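Local coordinates for capsular polysaccharide biosynthesis protein (Burkholderia pseudomallei, PDB 4BQN) that binds coenzyme A and probably acts as an acetyltransferase in the biosynthesis of capsular polysaccharide, at residues A44-E47 and Q48-H52; R73-K76 and Y77-V80; M207-I210 and A211-M215. The protein carries 1 engineered substitution. All coordinates share one frame; numbering follows the deposited sequence.

Overall arrangement
All three contacts are local, each within one continuous run of chain. Interactions 1 and 2 are neighbours, with centres 11 Å apart. Lys-76 of interaction 2 makes salt bridges to Glu-46 and Asp-50 of interaction 1, and the ring of Tyr-77 packs on helix 46-56. Interaction 1 caps the start of that helix. Interaction 2 is a turn with a cation-pi stack between helices 70-73 and 79-83. Interaction 3 lies apart, its nearest atoms about 14 Å from interaction 2, inside helix 204-217. There a salt bridge marks the partly exposed side and apolar side chains the buried side. Each contact mixes buried and more exposed residues.

Interaction 1: A44-E47 and Q48-H52; sequences ASEE and QIDRH
Ile-49 N donates to Ser-45 O at 2.9 Å, the first of the regular helix bonds in this run of chain. Asp-50 N follows with a bond to Glu-46 O. Ser-45 is also bound to Gln-48 twice, once in each direction. The backbone N of Gln-48 donates to Ser-45 OG at 3.0 Å. In return the backbone N of Ser-45 donates to Gln-48 OE1, also at 3.0 Å, and this bond is the straighter, 172° at the hydrogen. The donor is tilted from the amide plane of Gln-48 and does not lie in it. Ser-45 OG sits between its own backbone N and carbonyl carbon (chi1 70°), which turns the hydroxyl toward the first turn of the helix. The Gln-48 chain runs back past this hydroxyl, its CG 3.2 Å from Ser-45 OG.

On the buried side, Ile-49 CD1 meets Ala-44 CB at 4.1 Å. Ile-49 CG2 rests near Glu-46 O. Another side of the helix carries acids. Glu-46 and Asp-50 come close with their carboxylate planes 65° apart, and Glu-46 OE2 lies 4.6 Å from Asp-50 OD2. Lys-76 forms salt bridges with both and probably offsets their repulsion. Ala-44 O, just before the cap, accepts from Arg-73 NH1. The reciprocal bonds of Ser-45 and Gln-48 are those of a capping box, here at the N-terminus of helix 46-56.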
loop_
_atom_site.group_PDB
_atom_site.type_symbol
_atom_site.label_atom_id
_atom_site.label_comp_id
_atom_site.label_asym_id
_atom_site.label_seq_id
_atom_site.Cartn_x
_atom_site.Cartn_y
_atom_site.Cartn_z
ATOM N N ALA A 44 3.624 -10.790 12.810
ATOM C CA ALA A 44 3.184 -11.526 13.998
ATOM C C ALA A 44 3.768 -12.925 14.011
ATOM O O ALA A 44 3.721 -13.625 13.002
ATOM C CB ALA A 44 1.663 -11.612 14.048
ATOM N N SER A 45 4.300 -13.343 15.154
ATOM C CA SER A 45 4.738 -14.724 15.296
ATOM C C SER A 45 3.541 -15.598 15.662
ATOM O O SER A 45 2.473 -15.094 16.039
ATOM C CB SER A 45 5.779 -14.839 16.396
ATOM O OG SER A 45 5.147 -14.618 17.652
ATOM N N GLU A 46 3.721 -16.909 15.568
ATOM C CA GLU A 46 2.660 -17.816 15.955
ATOM C C GLU A 46 2.304 -17.673 17.421
ATOM O O GLU A 46 1.125 -17.687 17.778
ATOM C CB GLU A 46 3.025 -19.246 15.611
ATOM C CG GLU A 46 1.844 -20.190 15.699
ATOM C CD GLU A 46 2.186 -21.583 15.221
ATOM O OE1 GLU A 46 3.341 -21.817 14.777
ATOM O OE2 GLU A 46 1.290 -22.440 15.282
ATOM N N GLU A 47 3.320 -17.500 18.265
ATOM C CA GLU A 47 3.081 -17.328 19.684
ATOM C C GLU A 47 2.256 -16.057 19.917
ATOM O O GLU A 47 1.310 -16.056 20.710
ATOM C CB GLU A 47 4.409 -17.288 20.447
ATOM C CG GLU A 47 5.124 -18.635 20.539
ATOM C CD GLU A 47 5.689 -19.133 19.214
ATOM O OE1 GLU A 47 6.084 -18.306 18.360
ATOM O OE2 GLU A 47 5.750 -20.369 19.029
ATOM N N GLN A 48 2.591 -14.988 19.201
ATOM C CA GLN A 48 1.860 -13.724 19.351
ATOM C C GLN A 48 0.420 -13.832 18.882
ATOM O O GLN A 48 -0.503 -13.380 19.570
ATOM C CB GLN A 48 2.562 -12.587 18.619
ATOM C CG GLN A 48 3.841 -12.164 19.317
ATOM C CD GLN A 48 4.739 -11.302 18.466
ATOM O OE1 GLN A 48 4.633 -11.267 17.245
ATOM N NE2 GLN A 48 5.666 -10.615 19.119
ATOM N N ILE A 49 0.225 -14.433 17.715
ATOM C CA ILE A 49 -1.129 -14.532 17.171
ATOM C C ILE A 49 -2.023 -15.450 18.007
ATOM O O ILE A 49 -3.231 -15.178 18.174
ATOM C CB ILE A 49 -1.136 -14.860 15.654
ATOM C CG1 ILE A 49 -2.349 -14.208 14.985
ATOM C CG2 ILE A 49 -1.067 -16.360 15.390
ATOM C CD1 ILE A 49 -2.226 -12.703 14.815
ATOM N N ASP A 50 -1.421 -16.516 18.552
ATOM C CA ASP A 50 -2.120 -17.406 19.488
ATOM C C ASP A 50 -2.584 -16.630 20.721
ATOM O O ASP A 50 -3.736 -16.764 21.153
ATOM C CB ASP A 50 -1.206 -18.545 19.955
ATOM C CG ASP A 50 -1.040 -19.658 18.924
ATOM O OD1 ASP A 50 -1.787 -19.743 17.923
ATOM O OD2 ASP A 50 -0.134 -20.491 19.142
ATOM N N ARG A 51 -1.694 -15.809 21.278
ATOM C CA ARG A 51 -1.991 -15.031 22.477
ATOM C C ARG A 51 -3.111 -14.024 22.197
ATOM O O ARG A 51 -4.010 -13.821 23.018
ATOM C CB ARG A 51 -0.721 -14.316 22.937
ATOM C CG ARG A 51 -0.806 -13.647 24.302
ATOM C CD ARG A 51 0.560 -13.158 24.788
ATOM N NE ARG A 51 1.662 -13.869 24.136
ATOM C CZ ARG A 51 2.555 -13.307 23.321
ATOM N NH1 ARG A 51 2.513 -12.005 23.066
ATOM N NH2 ARG A 51 3.501 -14.051 22.766
ATOM N N HIS A 52 -3.060 -13.390 21.026
ATOM C CA HIS A 52 -4.092 -12.419 20.707
ATOM C C HIS A 52 -5.451 -13.082 20.560
ATOM O O HIS A 52 -6.447 -12.508 20.985
ATOM C CB HIS A 52 -3.748 -11.623 19.456
ATOM C CG HIS A 52 -2.619 -10.671 19.659
ATOM N ND1 HIS A 52 -2.576 -9.782 20.714
ATOM C CD2 HIS A 52 -1.488 -10.469 18.946
ATOM C CE1 HIS A 52 -1.460 -9.078 20.644
ATOM N NE2 HIS A 52 -0.783 -9.475 19.577
#

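Interaction 2: R73-K76 and Y77-V80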
loop_
_atom_site.group_PDB
_atom_site.type_symbol
_atom_site.label_atom_id
_atom_site.label_comp_id
_atom_site.label_asym_id
_atom_site.label_seq_id
_atom_site.Cartn_x
_atom_site.Cartn_y
_atom_site.Cartn_z
ATOM N N ARG A 73 -0.673 -16.771 5.214
ATOM C CA ARG A 73 0.258 -17.406 6.169
ATOM C C ARG A 73 -0.388 -18.546 6.945
ATOM O O ARG A 73 0.253 -19.164 7.799
ATOM C CB ARG A 73 0.825 -16.386 7.164
ATOM C CG ARG A 73 1.888 -15.481 6.571
ATOM C CD ARG A 73 2.428 -14.507 7.611
ATOM N NE ARG A 73 3.178 -15.217 8.647
ATOM C CZ ARG A 73 3.429 -14.750 9.873
ATOM N NH1 ARG A 73 2.993 -13.556 10.251
ATOM N NH2 ARG A 73 4.133 -15.480 10.738
ATOM N N GLY A 74 -1.665 -18.808 6.671
ATOM C CA GLY A 74 -2.414 -19.822 7.407
ATOM C C GLY A 74 -3.639 -19.244 8.088
ATOM O O GLY A 74 -3.755 -18.030 8.277
ATOM N N GLU A 75 -4.543 -20.130 8.490
ATOM C CA GLU A 75 -5.776 -19.723 9.151
ATOM C C GLU A 75 -5.576 -18.774 10.331
ATOM O O GLU A 75 -6.380 -17.859 10.513
ATOM C CB GLU A 75 -6.544 -20.960 9.613
ATOM C CG GLU A 75 -7.916 -20.638 10.190
ATOM C CD GLU A 75 -8.682 -21.861 10.627
ATOM O OE1 GLU A 75 -8.065 -22.786 11.186
ATOM O OE2 GLU A 75 -9.910 -21.875 10.418
ATOM N N LYS A 76 -4.534 -18.998 11.136
ATOM C CA LYS A 76 -4.368 -18.235 12.382
ATOM C C LYS A 76 -4.227 -16.729 12.160
ATOM O O LYS A 76 -4.534 -15.951 13.060
ATOM C CB LYS A 76 -3.166 -18.750 13.186
ATOM C CG LYS A 76 -3.350 -20.133 13.776
ATOM C CD LYS A 76 -2.137 -20.506 14.615
ATOM C CE LYS A 76 -2.377 -21.792 15.374
ATOM N NZ LYS A 76 -1.254 -21.999 16.316
ATOM N N TYR A 77 -3.731 -16.332 10.979
ATOM C CA TYR A 77 -3.484 -14.923 10.659
ATOM C C TYR A 77 -4.614 -14.323 9.831
ATOM O O TYR A 77 -4.587 -13.133 9.514
ATOM C CB TYR A 77 -2.158 -14.779 9.904
ATOM C CG TYR A 77 -1.006 -15.399 10.656
ATOM C CD1 TYR A 77 -0.335 -14.684 11.646
ATOM C CD2 TYR A 77 -0.614 -16.715 10.407
ATOM C CE1 TYR A 77 0.701 -15.254 12.359
ATOM C CE2 TYR A 77 0.420 -17.297 11.120
ATOM C CZ TYR A 77 1.072 -16.554 12.097
ATOM O OH TYR A 77 2.102 -17.103 12.826
ATOM N N SER A 78 -5.593 -15.147 9.461
ATOM C CA SER A 78 -6.670 -14.694 8.578
ATOM C C SER A 78 -7.689 -13.834 9.318
ATOM O O SER A 78 -7.976 -14.060 10.506
ATOM C CB SER A 78 -7.344 -15.880 7.891
ATOM O OG SER A 78 -8.128 -16.624 8.812
ATOM N N SER A 79 -8.232 -12.835 8.625
ATOM C CA SER A 79 -9.192 -11.944 9.266
ATOM C C SER A 79 -10.472 -12.662 9.702
ATOM O O SER A 79 -11.011 -12.367 10.767
ATOM C CB SER A 79 -9.505 -10.744 8.370
ATOM O OG SER A 79 -9.892 -11.148 7.064
ATOM N N VAL A 80 -10.932 -13.624 8.903
ATOM C CA VAL A 80 -12.123 -14.413 9.249
ATOM C C VAL A 80 -11.935 -15.110 10.604
ATOM O O VAL A 80 -12.815 -15.066 11.462
ATOM C CB VAL A 80 -12.444 -15.438 8.142
ATOM C CG1 VAL A 80 -13.320 -16.573 8.663
ATOM C CG2 VAL A 80 -13.123 -14.736 6.973
#
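Arg-73 lays its guanidinium over one face of the Tyr-77 ring. The planes are 24° apart, and Arg-73 CZ is 3.9 Å from the ring centroid, in a cation-pi stack. The overlap is offset toward the ring's rim. Arg-73 NH1 comes over the Tyr-77 CE1 side at 3.5 Å, while Arg-73 NH2 lies near Tyr-77 CZ. NH2 is also close to Tyr-77 OH, but the angle is too poor for a hydrogen bond. The arginine reaches this position by a bend at chi3 (67°), with its CB also against the ring at Tyr-77 CD2, 3.6 Å away. Arg-73 NH1 donates to the carbonyl of Cys-41, which helps to fix the guanidinium over the ring.

The backbone between the two residues folds into a short 3-10 turn. Gly-74 takes a positive phi as the chain leaves helix 70-73. Its O accepts from Tyr-77 N at 3.2 Å, an i to i+3 bond. One residue on, Glu-75 O takes two donors from Ser-78. The hydroxyl bond, Ser-78 OG to Glu-75 O, is the shorter at 2.7 Å and lies only 16° from the carbonyl plane. Ser-78 N reaches the same oxygen at 3.0 Å from well above that plane. Ser-78 is also the N-cap of the next helix, with a weak bond from Phe-81 N to its OG.

Tyr-77 packs on Ile-49 and Glu-46, and its O accepts from Tyr-11 at the end of strand 6-11. The turn thus links helices 70-73 and 79-83 and lies against helix 46-56.

Interaction 3: M207-I210 and A211-M215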
loop_
_atom_site.group_PDB
_atom_site.type_symbol
_atom_site.label_atom_id
_atom_site.label_comp_id
_atom_site.label_asym_id
_atom_site.label_seq_id
_atom_site.Cartn_x
_atom_site.Cartn_y
_atom_site.Cartn_z
ATOM N N MET A 207 -3.841 8.683 5.107
ATOM C CA MET A 207 -4.057 8.084 6.416
ATOM C C MET A 207 -5.079 8.874 7.229
ATOM O O MET A 207 -5.904 8.270 7.921
ATOM C CB MET A 207 -2.733 7.970 7.189
ATOM C CG MET A 207 -1.772 6.917 6.629
ATOM S SD MET A 207 -2.456 5.261 6.406
ATOM C CE MET A 207 -3.067 4.920 8.059
ATOM N N ARG A 208 -5.017 10.207 7.175
ATOM C CA ARG A 208 -6.031 11.018 7.859
ATOM C C ARG A 208 -7.410 10.722 7.291
ATOM O O ARG A 208 -8.388 10.607 8.036
ATOM C CB ARG A 208 -5.732 12.500 7.750
ATOM C CG ARG A 208 -4.522 12.932 8.563
ATOM C CD ARG A 208 -4.454 14.444 8.656
ATOM N NE ARG A 208 -4.297 15.110 7.366
ATOM C CZ ARG A 208 -3.127 15.439 6.813
ATOM N NH1 ARG A 208 -1.974 15.104 7.398
ATOM N NH2 ARG A 208 -3.104 16.075 5.646
ATOM N N GLU A 209 -7.502 10.619 5.966
ATOM C CA GLU A 209 -8.803 10.407 5.341
ATOM C C GLU A 209 -9.427 9.076 5.771
ATOM O O GLU A 209 -10.607 9.031 6.147
ATOM C CB GLU A 209 -8.729 10.504 3.810
ATOM C CG GLU A 209 -10.086 10.780 3.184
ATOM C CD GLU A 209 -10.643 12.149 3.556
ATOM O OE1 GLU A 209 -9.855 13.111 3.733
ATOM O OE2 GLU A 209 -11.878 12.276 3.690
ATOM N N ILE A 210 -8.651 7.991 5.732
ATOM C CA ILE A 210 -9.198 6.685 6.126
ATOM C C ILE A 210 -9.539 6.657 7.619
ATOM O O ILE A 210 -10.570 6.101 8.005
ATOM C CB ILE A 210 -8.294 5.494 5.690
ATOM C CG1 ILE A 210 -8.997 4.152 5.856
ATOM C CG2 ILE A 210 -6.974 5.482 6.427
ATOM C CD1 ILE A 210 -10.153 3.969 4.919
ATOM N N ALA A 211 -8.701 7.278 8.454
ATOM C CA ALA A 211 -9.003 7.378 9.887
ATOM C C ALA A 211 -10.325 8.139 10.099
ATOM O O ALA A 211 -11.142 7.751 10.934
ATOM C CB ALA A 211 -7.867 8.057 10.627
ATOM N N ALA A 212 -10.538 9.217 9.345
ATOM C CA ALA A 212 -11.805 9.943 9.409
ATOM C C ALA A 212 -12.987 9.035 9.062
ATOM O O ALA A 212 -14.018 9.069 9.754
ATOM C CB ALA A 212 -11.766 11.161 8.499
ATOM N N ARG A 213 -12.858 8.213 8.017
ATOM C CA ARG A 213 -13.954 7.319 7.642
ATOM C C ARG A 213 -14.211 6.275 8.719
ATOM O O ARG A 213 -15.354 5.888 8.936
ATOM C CB ARG A 213 -13.740 6.666 6.276
ATOM C CG ARG A 213 -13.348 7.605 5.132
ATOM C CD ARG A 213 -14.203 8.866 5.017
ATOM N NE ARG A 213 -13.658 9.761 3.990
ATOM C CZ ARG A 213 -13.844 9.630 2.675
ATOM N NH1 ARG A 213 -14.595 8.638 2.180
ATOM N NH2 ARG A 213 -13.279 10.514 1.847
ATOM N N CYS A 214 -13.165 5.828 9.402
ATOM C CA CYS A 214 -13.356 4.940 10.530
ATOM C C CYS A 214 -14.180 5.626 11.618
ATOM O O CYS A 214 -15.098 5.032 12.174
ATOM C CB CYS A 214 -12.014 4.511 11.113
ATOM S SG CYS A 214 -11.074 3.400 10.062
ATOM N N MET A 215 -13.844 6.878 11.929
ATOM C CA MET A 215 -14.591 7.597 12.962
ATOM C C MET A 215 -16.042 7.795 12.573
ATOM O O MET A 215 -16.919 7.687 13.431
ATOM C CB MET A 215 -13.925 8.925 13.311
ATOM C CG MET A 215 -12.610 8.749 14.078
ATOM S SD MET A 215 -11.902 10.270 14.733
ATOM C CE MET A 215 -13.228 10.779 15.841
#
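Glu-209 and Arg-213 form a salt bridge one turn apart on the partly exposed side of the helix. A single carboxylate oxygen, Glu-209 OE2, takes both bonds. Arg-213 NH2 donates to it at 2.9 Å and Arg-213 NE at 3.1 Å. The guanidinium comes side-on, with Glu-209 OE2 at its edge and in its plane. The carboxylate is turned nearly square to it, 82° between the planes. NE uses the anti lone pair of OE2, and NH2 arrives on the same anti side but 30° out of the carboxylate plane. Chi1 of Arg-213 (-49°) sets its CG beside the backbone N, 3.3 Å from Glu-209 O, and a bend at chi2 folds the rest of the chain back toward Glu-209. Phe-185 of helix 183-189 touches both side chains, so the pair is partly covered.

This is the i to i+4 Glu-Arg pairing of an alpha helix, with the acid nearer the N-terminus. It lies along helix 204-217, where regular backbone bonds run beneath it. Arg-213 N donates to Glu-209 O, and Ala-212 N to Arg-208 O at 2.9 Å.

Whereas the salt bridge stands on a partly exposed face, Met-207, Ile-210, Ala-211 and Cys-214 are buried. Ala-211 CB sits close to its own helix, 3.3 Å from Met-207 O. Its small side chain also meets Met-22 of helix 15-24 and Phe-227. Met-207 packs on Ala-18 and Met-22 of that same helix, and its side chain is about 8 Å from the bound coenzyme A. Cys-214 SG lies 3.4 Å from Ile-210 O.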